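Local coordinates for protein abietadiene synthase, chloroplastic (Abies grandis, PDB 3S9V) that belongs to the plant terpene synthases, as a chloroplast enzyme of grand fir built mainly from alpha helices, at residues D549-L562 against Q567-Y580. Numbering follows the deposited sequence.
Sequences DLKLFTESVKRWDL and QMPQQMKICFVGFY
Phe553 enters helix 570-580 as a knob into a hole, its ring set among Met572, Cys575, Phe576 and Phe579. The two helices follow one another in the all-helical terpene synthase fold, in the metal-binding family region; a loop returns the chain, and their short axes run nearly parallel, 17° apart and 10.8 Å at closest approach. CG of Phe553 lies anti to the backbone N (chi1 -162°), swinging the ring toward the second helix. There Phe576 meets it edge-to-face: the edge of Phe576 points at the face of Phe553, centroids 5.2 Å apart and planes at 87°. Cys575 SG approaches the Phe553 ring obliquely, 3.8 Å from CE2. One face of Phe576 is covered by CB of Ser556, a CH-pi contact 3.7 Å from the ring centroid, while Leu562 CD2 touches its edge. Phe579 joins Phe553 and Phe576 in an aromatic cluster and also meets Phe533 and Trp606 edge-to-face.

At the far end Tyr580 is held between two side chains of the turn. Leu562 CD2 sits over its ring face, 4.0 Å from the centroid, and the indole of Trp560 leans obliquely against it. Trp560 NE1 is hydrogen-bonded to Asn584 OD1, which helps fix the indole. Ser556 OG donates to Leu552 O at 2.7 Å, from the face of that carbonyl opposite to Ser556 N.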
ATOM      1  N   ASP A 549      44.250   8.676  23.737  1.00 29.01           N
ATOM      2  CA  ASP A 549      43.440   9.888  23.682  1.00 33.39           C
ATOM      3  C   ASP A 549      41.945   9.555  23.737  1.00 34.45           C
ATOM      4  O   ASP A 549      41.181  10.186  24.483  1.00 31.01           O
ATOM      5  CB  ASP A 549      43.742  10.683  22.403  1.00 29.93           C
ATOM      6  CG  ASP A 549      45.046  11.464  22.488  1.00 37.86           C
ATOM      7  OD1 ASP A 549      45.631  11.545  23.593  1.00 40.43           O
ATOM      8  OD2 ASP A 549      45.481  12.010  21.449  1.00 40.88           O
ATOM      9  N   LEU A 550      41.533   8.570  22.942  1.00 32.64           N
ATOM     10  CA  LEU A 550      40.137   8.147  22.905  1.00 31.00           C
ATOM     11  C   LEU A 550      39.689   7.740  24.301  1.00 28.25           C
ATOM     12  O   LEU A 550      38.536   7.960  24.689  1.00 29.64           O
ATOM     13  CB  LEU A 550      39.955   6.964  21.941  1.00 27.21           C
ATOM     14  CG  LEU A 550      40.213   7.261  20.462  1.00 27.52           C
ATOM     15  CD1 LEU A 550      39.948   6.014  19.635  1.00 36.21           C
ATOM     16  CD2 LEU A 550      39.316   8.394  20.005  1.00 30.86           C
ATOM     17  N   LYS A 551      40.611   7.146  25.053  1.00 22.36           N
ATOM     18  CA  LYS A 551      40.316   6.708  26.406  1.00 26.25           C
ATOM     19  C   LYS A 551      39.917   7.872  27.321  1.00 29.50           C
ATOM     20  O   LYS A 551      39.176   7.684  28.289  1.00 33.33           O
ATOM     21  CB  LYS A 551      41.516   5.977  26.995  1.00 29.89           C
ATOM     22  CG  LYS A 551      41.209   5.338  28.327  1.00 44.12           C
ATOM     23  CD  LYS A 551      42.447   4.793  29.003  1.00 50.49           C
ATOM     24  CE  LYS A 551      42.109   4.357  30.418  1.00 55.60           C
ATOM     25  NZ  LYS A 551      41.457   5.464  31.183  1.00 57.17           N
ATOM     26  N   LEU A 552      40.406   9.071  27.021  1.00 26.22           N
ATOM     27  CA  LEU A 552      40.057  10.235  27.823  1.00 28.05           C
ATOM     28  C   LEU A 552      38.590  10.558  27.581  1.00 29.55           C
ATOM     29  O   LEU A 552      37.863  10.905  28.511  1.00 29.51           O
ATOM     30  CB  LEU A 552      40.912  11.444  27.436  1.00 28.52           C
ATOM     31  CG  LEU A 552      42.429  11.331  27.592  1.00 29.00           C
ATOM     32  CD1 LEU A 552      43.075  12.567  26.981  1.00 32.16           C
ATOM     33  CD2 LEU A 552      42.807  11.191  29.060  1.00 22.78           C
ATOM     34  N   PHE A 553      38.151  10.441  26.330  1.00 29.83           N
ATOM     35  CA  PHE A 553      36.758  10.719  26.001  1.00 30.32           C
ATOM     36  C   PHE A 553      35.858   9.702  26.706  1.00 31.22           C
ATOM     37  O   PHE A 553      34.896  10.068  27.388  1.00 34.44           O
ATOM     38  CB  PHE A 553      36.545  10.660  24.481  1.00 23.26           C
ATOM     39  CG  PHE A 553      35.271  11.332  24.016  1.00 29.95           C
ATOM     40  CD1 PHE A 553      34.037  10.690  24.131  1.00 21.01           C
ATOM     41  CD2 PHE A 553      35.306  12.620  23.474  1.00 33.14           C
ATOM     42  CE1 PHE A 553      32.861  11.319  23.713  1.00 22.46           C
ATOM     43  CE2 PHE A 553      34.135  13.258  23.054  1.00 30.37           C
ATOM     44  CZ  PHE A 553      32.912  12.605  23.176  1.00 27.90           C
ATOM     45  N   THR A 554      36.181   8.423  26.551  1.00 28.57           N
ATOM     46  CA  THR A 554      35.397   7.361  27.175  1.00 31.49           C
ATOM     47  C   THR A 554      35.330   7.553  28.690  1.00 33.62           C
ATOM     48  O   THR A 554      34.262   7.403  29.303  1.00 31.55           O
ATOM     49  CB  THR A 554      35.998   5.970  26.860  1.00 25.82           C
ATOM     50  OG1 THR A 554      36.082   5.806  25.440  1.00 21.40           O
ATOM     51  CG2 THR A 554      35.129   4.866  27.426  1.00 20.04           C
ATOM     52  N   GLU A 555      36.472   7.891  29.287  1.00 32.58           N
ATOM     53  CA  GLU A 555      36.554   8.108  30.728  1.00 31.61           C
ATOM     54  C   GLU A 555      35.763   9.344  31.157  1.00 29.21           C
ATOM     55  O   GLU A 555      35.147   9.362  32.228  1.00 28.30           O
ATOM     56  CB  GLU A 555      38.015   8.271  31.156  1.00 35.48           C
ATOM     57  CG  GLU A 555      38.198   8.614  32.636  1.00 40.49           C
ATOM     58  CD  GLU A 555      38.004   7.416  33.548  1.00 53.21           C
ATOM     59  OE1 GLU A 555      36.938   6.768  33.481  1.00 58.83           O
ATOM     60  OE2 GLU A 555      38.925   7.124  34.339  1.00 62.45           O
ATOM     61  N   SER A 556      35.792  10.378  30.325  1.00 27.52           N
ATOM     62  CA  SER A 556      35.073  11.610  30.629  1.00 30.87           C
ATOM     63  C   SER A 556      33.587  11.307  30.728  1.00 32.61           C
ATOM     64  O   SER A 556      32.908  11.783  31.637  1.00 30.51           O
ATOM     65  CB  SER A 556      35.304  12.664  29.538  1.00 29.34           C
ATOM     66  OG  SER A 556      36.663  13.068  29.472  1.00 32.45           O
ATOM     67  N   VAL A 557      33.089  10.512  29.786  1.00 33.39           N
ATOM     68  CA  VAL A 557      31.681  10.138  29.764  1.00 31.59           C
ATOM     69  C   VAL A 557      31.319   9.304  30.996  1.00 32.61           C
ATOM     70  O   VAL A 557      30.226   9.438  31.546  1.00 33.79           O
ATOM     71  CB  VAL A 557      31.346   9.337  28.482  1.00 31.23           C
ATOM     72  CG1 VAL A 557      29.886   8.956  28.468  1.00 36.37           C
ATOM     73  CG2 VAL A 557      31.682  10.162  27.254  1.00 25.33           C
ATOM     74  N   LYS A 558      32.243   8.456  31.438  1.00 30.58           N
ATOM     75  CA  LYS A 558      31.999   7.619  32.605  1.00 32.71           C
ATOM     76  C   LYS A 558      31.855   8.411  33.914  1.00 39.37           C
ATOM     77  O   LYS A 558      30.923   8.176  34.693  1.00 42.11           O
ATOM     78  CB  LYS A 558      33.120   6.595  32.769  1.00 33.48           C
ATOM     79  CG  LYS A 558      32.906   5.669  33.956  1.00 40.66           C
ATOM     80  CD  LYS A 558      34.164   4.901  34.332  1.00 43.64           C
ATOM     81  CE  LYS A 558      33.913   4.031  35.557  1.00 44.08           C
ATOM     82  NZ  LYS A 558      35.155   3.375  36.044  1.00 50.20           N
ATOM     83  N   ARG A 559      32.781   9.329  34.174  1.00 39.36           N
ATOM     84  CA  ARG A 559      32.707  10.116  35.403  1.00 42.86           C
ATOM     85  C   ARG A 559      31.797  11.338  35.214  1.00 41.18           C
ATOM     86  O   ARG A 559      31.345  11.949  36.180  1.00 41.22           O
ATOM     87  CB  ARG A 559      34.113  10.546  35.844  1.00 40.98           C
ATOM     88  CG  ARG A 559      34.900  11.270  34.783  1.00 49.05           C
ATOM     89  CD  ARG A 559      36.236  11.783  35.307  1.00 51.14           C
ATOM     90  NE  ARG A 559      37.230  10.733  35.512  1.00 52.85           N
ATOM     91  CZ  ARG A 559      38.518  10.971  35.759  1.00 53.50           C
ATOM     92  NH1 ARG A 559      38.958  12.221  35.830  1.00 44.84           N
ATOM     93  NH2 ARG A 559      39.368   9.967  35.929  1.00 49.35           N
ATOM     94  N   TRP A 560      31.526  11.661  33.953  1.00 38.43           N
ATOM     95  CA  TRP A 560      30.673  12.780  33.560  1.00 36.60           C
ATOM     96  C   TRP A 560      31.023  14.135  34.184  1.00 39.19           C
ATOM     97  O   TRP A 560      30.218  14.724  34.908  1.00 40.80           O
ATOM     98  CB  TRP A 560      29.196  12.438  33.824  1.00 34.21           C
ATOM     99  CG  TRP A 560      28.232  13.331  33.090  1.00 34.18           C
ATOM    100  CD1 TRP A 560      27.560  14.404  33.596  1.00 37.14           C
ATOM    101  CD2 TRP A 560      27.914  13.283  31.694  1.00 34.85           C
ATOM    102  NE1 TRP A 560      26.849  15.033  32.604  1.00 36.67           N
ATOM    103  CE2 TRP A 560      27.048  14.365  31.425  1.00 34.34           C
ATOM    104  CE3 TRP A 560      28.280  12.432  30.643  1.00 38.77           C
ATOM    105  CZ2 TRP A 560      26.542  14.621  30.150  1.00 29.71           C
ATOM    106  CZ3 TRP A 560      27.776  12.686  29.374  1.00 41.28           C
ATOM    107  CH2 TRP A 560      26.916  13.774  29.140  1.00 41.14           C
ATOM    108  N   ASP A 561      32.231  14.618  33.895  1.00 40.18           N
ATOM    109  CA  ASP A 561      32.698  15.919  34.372  1.00 40.47           C
ATOM    110  C   ASP A 561      33.709  16.459  33.369  1.00 41.14           C
ATOM    111  O   ASP A 561      33.885  15.883  32.293  1.00 42.00           O
ATOM    112  CB  ASP A 561      33.336  15.826  35.767  1.00 41.34           C
ATOM    113  CG  ASP A 561      34.570  14.940  35.799  1.00 47.33           C
ATOM    114  OD1 ASP A 561      35.391  15.008  34.858  1.00 51.69           O
ATOM    115  OD2 ASP A 561      34.728  14.187  36.782  1.00 43.13           O
ATOM    116  N   LEU A 562      34.370  17.561  33.715  1.00 38.15           N
ATOM    117  CA  LEU A 562      35.356  18.166  32.829  1.00 35.49           C
ATOM    118  C   LEU A 562      36.760  18.063  33.412  1.00 33.80           C
ATOM    119  O   LEU A 562      37.605  18.915  33.161  1.00 36.75           O
ATOM    120  CB  LEU A 562      35.006  19.638  32.588  1.00 37.35           C
ATOM    121  CG  LEU A 562      33.599  19.918  32.054  1.00 42.80           C
ATOM    122  CD1 LEU A 562      33.396  21.415  31.893  1.00 40.91           C
ATOM    123  CD2 LEU A 562      33.404  19.214  30.723  1.00 44.77           C
ATOM    124  N   GLN A 567      43.647  17.384  29.241  1.00 40.67           N
ATOM    125  CA  GLN A 567      44.549  16.377  28.684  1.00 39.90           C
ATOM    126  C   GLN A 567      44.104  15.978  27.283  1.00 40.98           C
ATOM    127  O   GLN A 567      44.646  15.041  26.706  1.00 45.30           O
ATOM    128  CB  GLN A 567      44.567  15.127  29.567  1.00 30.51           C
ATOM    129  CG  GLN A 567      44.962  15.389  31.006  1.00 39.70           C
ATOM    130  CD  GLN A 567      44.855  14.157  31.880  1.00 43.49           C
ATOM    131  OE1 GLN A 567      45.424  13.110  31.571  1.00 46.76           O
ATOM    132  NE2 GLN A 567      44.126  14.277  32.984  1.00 43.68           N
ATOM    133  N   MET A 568      43.127  16.697  26.740  1.00 39.34           N
ATOM    134  CA  MET A 568      42.579  16.386  25.424  1.00 37.85           C
ATOM    135  C   MET A 568      43.114  17.185  24.252  1.00 39.81           C
ATOM    136  O   MET A 568      43.392  18.378  24.367  1.00 39.40           O
ATOM    137  CB  MET A 568      41.055  16.558  25.430  1.00 36.77           C
ATOM    138  CG  MET A 568      40.268  15.463  26.122  1.00 37.30           C
ATOM    139  SD  MET A 568      38.465  15.723  26.020  1.00 26.91           S
ATOM    140  CE  MET A 568      37.936  14.529  27.275  1.00 13.38           C
ATOM    141  N   PRO A 569      43.249  16.526  23.091  1.00 39.60           N
ATOM    142  CA  PRO A 569      43.737  17.184  21.881  1.00 38.18           C
ATOM    143  C   PRO A 569      42.769  18.330  21.598  1.00 42.17           C
ATOM    144  O   PRO A 569      41.649  18.345  22.121  1.00 38.51           O
ATOM    145  CB  PRO A 569      43.623  16.090  20.823  1.00 38.98           C
ATOM    146  CG  PRO A 569      43.839  14.836  21.606  1.00 38.66           C
ATOM    147  CD  PRO A 569      43.045  15.083  22.863  1.00 36.63           C
ATOM    148  N   GLN A 570      43.195  19.275  20.769  1.00 45.41           N
ATOM    149  CA  GLN A 570      42.373  20.425  20.414  1.00 47.53           C
ATOM    150  C   GLN A 570      40.955  20.019  20.022  1.00 45.08           C
ATOM    151  O   GLN A 570      39.993  20.323  20.727  1.00 46.38           O
ATOM    152  CB  GLN A 570      43.021  21.190  19.256  1.00 55.19           C
ATOM    153  CG  GLN A 570      42.175  22.328  18.711  1.00 68.23           C
ATOM    154  CD  GLN A 570      41.911  23.409  19.744  1.00 78.11           C
ATOM    155  OE1 GLN A 570      41.133  24.335  19.503  1.00 82.07           O
ATOM    156  NE2 GLN A 570      42.561  23.300  20.901  1.00 78.99           N
ATOM    157  N   GLN A 571      40.847  19.332  18.891  1.00 39.19           N
ATOM    158  CA  GLN A 571      39.572  18.873  18.358  1.00 38.21           C
ATOM    159  C   GLN A 571      38.716  18.043  19.321  1.00 38.63           C
ATOM    160  O   GLN A 571      37.503  18.258  19.422  1.00 39.78           O
ATOM    161  CB  GLN A 571      39.818  18.069  17.079  1.00 36.17           C
ATOM    162  CG  GLN A 571      40.418  18.885  15.952  1.00 35.89           C
ATOM    163  CD  GLN A 571      39.441  19.899  15.403  1.00 43.82           C
ATOM    164  OE1 GLN A 571      38.467  19.542  14.738  1.00 48.00           O
ATOM    165  NE2 GLN A 571      39.688  21.173  15.685  1.00 44.73           N
ATOM    166  N   MET A 572      39.334  17.097  20.022  1.00 33.39           N
ATOM    167  CA  MET A 572      38.595  16.244  20.946  1.00 32.86           C
ATOM    168  C   MET A 572      37.925  17.058  22.060  1.00 32.67           C
ATOM    169  O   MET A 572      36.765  16.824  22.404  1.00 29.66           O
ATOM    170  CB  MET A 572      39.530  15.181  21.549  1.00 27.98           C
ATOM    171  CG  MET A 572      38.823  14.107  22.369  1.00 21.14           C
ATOM    172  SD  MET A 572      39.871  12.735  22.939  1.00 20.62           S
ATOM    173  CE  MET A 572      39.334  12.619  24.597  1.00 23.23           C
ATOM    174  N   LYS A 573      38.659  18.021  22.606  1.00 34.69           N
ATOM    175  CA  LYS A 573      38.166  18.867  23.689  1.00 35.36           C
ATOM    176  C   LYS A 573      36.863  19.540  23.307  1.00 35.77           C
ATOM    177  O   LYS A 573      35.887  19.503  24.055  1.00 33.37           O
ATOM    178  CB  LYS A 573      39.213  19.931  24.028  1.00 42.07           C
ATOM    179  CG  LYS A 573      38.815  20.905  25.119  1.00 46.75           C
ATOM    180  CD  LYS A 573      39.942  21.901  25.357  1.00 60.52           C
ATOM    181  CE  LYS A 573      39.542  23.002  26.325  1.00 64.85           C
ATOM    182  NZ  LYS A 573      40.628  24.013  26.474  1.00 66.52           N
ATOM    183  N   ILE A 574      36.868  20.165  22.137  1.00 36.21           N
ATOM    184  CA  ILE A 574      35.700  20.850  21.615  1.00 37.36           C
ATOM    185  C   ILE A 574      34.560  19.844  21.474  1.00 38.57           C
ATOM    186  O   ILE A 574      33.447  20.069  21.961  1.00 38.42           O
ATOM    187  CB  ILE A 574      36.014  21.467  20.228  1.00 40.34           C
ATOM    188  CG1 ILE A 574      37.006  22.622  20.383  1.00 42.53           C
ATOM    189  CG2 ILE A 574      34.736  21.934  19.553  1.00 39.33           C
ATOM    190  CD1 ILE A 574      37.480  23.187  19.055  1.00 46.22           C
ATOM    191  N   CYS A 575      34.851  18.730  20.807  1.00 35.36           N
ATOM    192  CA  CYS A 575      33.856  17.695  20.595  1.00 32.13           C
ATOM    193  C   CYS A 575      33.185  17.301  21.904  1.00 29.71           C
ATOM    194  O   CYS A 575      31.961  17.282  21.992  1.00 29.14           O
ATOM    195  CB  CYS A 575      34.495  16.462  19.949  1.00 28.59           C
ATOM    196  SG  CYS A 575      33.378  15.051  19.845  0.50 25.37           S
ATOM    197  N   PHE A 576      33.982  16.999  22.924  1.00 26.58           N
ATOM    198  CA  PHE A 576      33.429  16.598  24.208  1.00 28.28           C
ATOM    199  C   PHE A 576      32.599  17.688  24.893  1.00 32.11           C
ATOM    200  O   PHE A 576      31.476  17.426  25.330  1.00 33.00           O
ATOM    201  CB  PHE A 576      34.529  16.145  25.173  1.00 21.24           C
ATOM    202  CG  PHE A 576      33.990  15.622  26.470  1.00 24.60           C
ATOM    203  CD1 PHE A 576      33.324  14.403  26.514  1.00 26.60           C
ATOM    204  CD2 PHE A 576      34.068  16.383  27.633  1.00 29.04           C
ATOM    205  CE1 PHE A 576      32.734  13.951  27.693  1.00 26.67           C
ATOM    206  CE2 PHE A 576      33.483  15.938  28.818  1.00 27.83           C
ATOM    207  CZ  PHE A 576      32.811  14.720  28.848  1.00 28.03           C
ATOM    208  N   VAL A 577      33.147  18.898  25.003  1.00 30.97           N
ATOM    209  CA  VAL A 577      32.422  19.992  25.643  1.00 32.29           C
ATOM    210  C   VAL A 577      31.033  20.079  25.021  1.00 30.77           C
ATOM    211  O   VAL A 577      30.033  20.177  25.735  1.00 28.46           O
ATOM    212  CB  VAL A 577      33.164  21.349  25.482  1.00 35.42           C
ATOM    213  CG1 VAL A 577      32.310  22.485  26.023  1.00 28.83           C
ATOM    214  CG2 VAL A 577      34.490  21.309  26.238  1.00 34.61           C
ATOM    215  N   GLY A 578      30.983  20.029  23.691  1.00 30.62           N
ATOM    216  CA  GLY A 578      29.711  20.071  22.993  1.00 31.26           C
ATOM    217  C   GLY A 578      28.852  18.878  23.391  1.00 32.59           C
ATOM    218  O   GLY A 578      27.667  19.026  23.681  1.00 30.60           O
ATOM    219  N   PHE A 579      29.458  17.695  23.415  1.00 30.55           N
ATOM    220  CA  PHE A 579      28.761  16.467  23.789  1.00 29.95           C
ATOM    221  C   PHE A 579      28.142  16.630  25.176  1.00 29.41           C
ATOM    222  O   PHE A 579      26.958  16.372  25.373  1.00 29.41           O
ATOM    223  CB  PHE A 579      29.750  15.290  23.788  1.00 23.55           C
ATOM    224  CG  PHE A 579      29.137  13.963  24.168  1.00 22.49           C
ATOM    225  CD1 PHE A 579      28.406  13.226  23.247  1.00 23.03           C
ATOM    226  CD2 PHE A 579      29.317  13.438  25.446  1.00 28.77           C
ATOM    227  CE1 PHE A 579      27.866  11.986  23.588  1.00 20.60           C
ATOM    228  CE2 PHE A 579      28.778  12.198  25.800  1.00 21.20           C
ATOM    229  CZ  PHE A 579      28.052  11.472  24.868  1.00 17.20           C
ATOM    230  N   TYR A 580      28.962  17.065  26.129  1.00 30.38           N
ATOM    231  CA  TYR A 580      28.558  17.284  27.519  1.00 29.74           C
ATOM    232  C   TYR A 580      27.446  18.337  27.658  1.00 29.04           C
ATOM    233  O   TYR A 580      26.469  18.133  28.382  1.00 25.57           O
ATOM    234  CB  TYR A 580      29.798  17.695  28.328  1.00 32.43           C
ATOM    235  CG  TYR A 580      29.589  18.069  29.789  1.00 33.27           C
ATOM    236  CD1 TYR A 580      29.545  19.409  30.192  1.00 36.52           C
ATOM    237  CD2 TYR A 580      29.526  17.086  30.775  1.00 24.96           C
ATOM    238  CE1 TYR A 580      29.456  19.759  31.549  1.00 31.31           C
ATOM    239  CE2 TYR A 580      29.436  17.423  32.127  1.00 35.44           C
ATOM    240  CZ  TYR A 580      29.404  18.760  32.507  1.00 38.15           C
ATOM    241  OH  TYR A 580      29.329  19.080  33.848  1.00 43.03           O
TER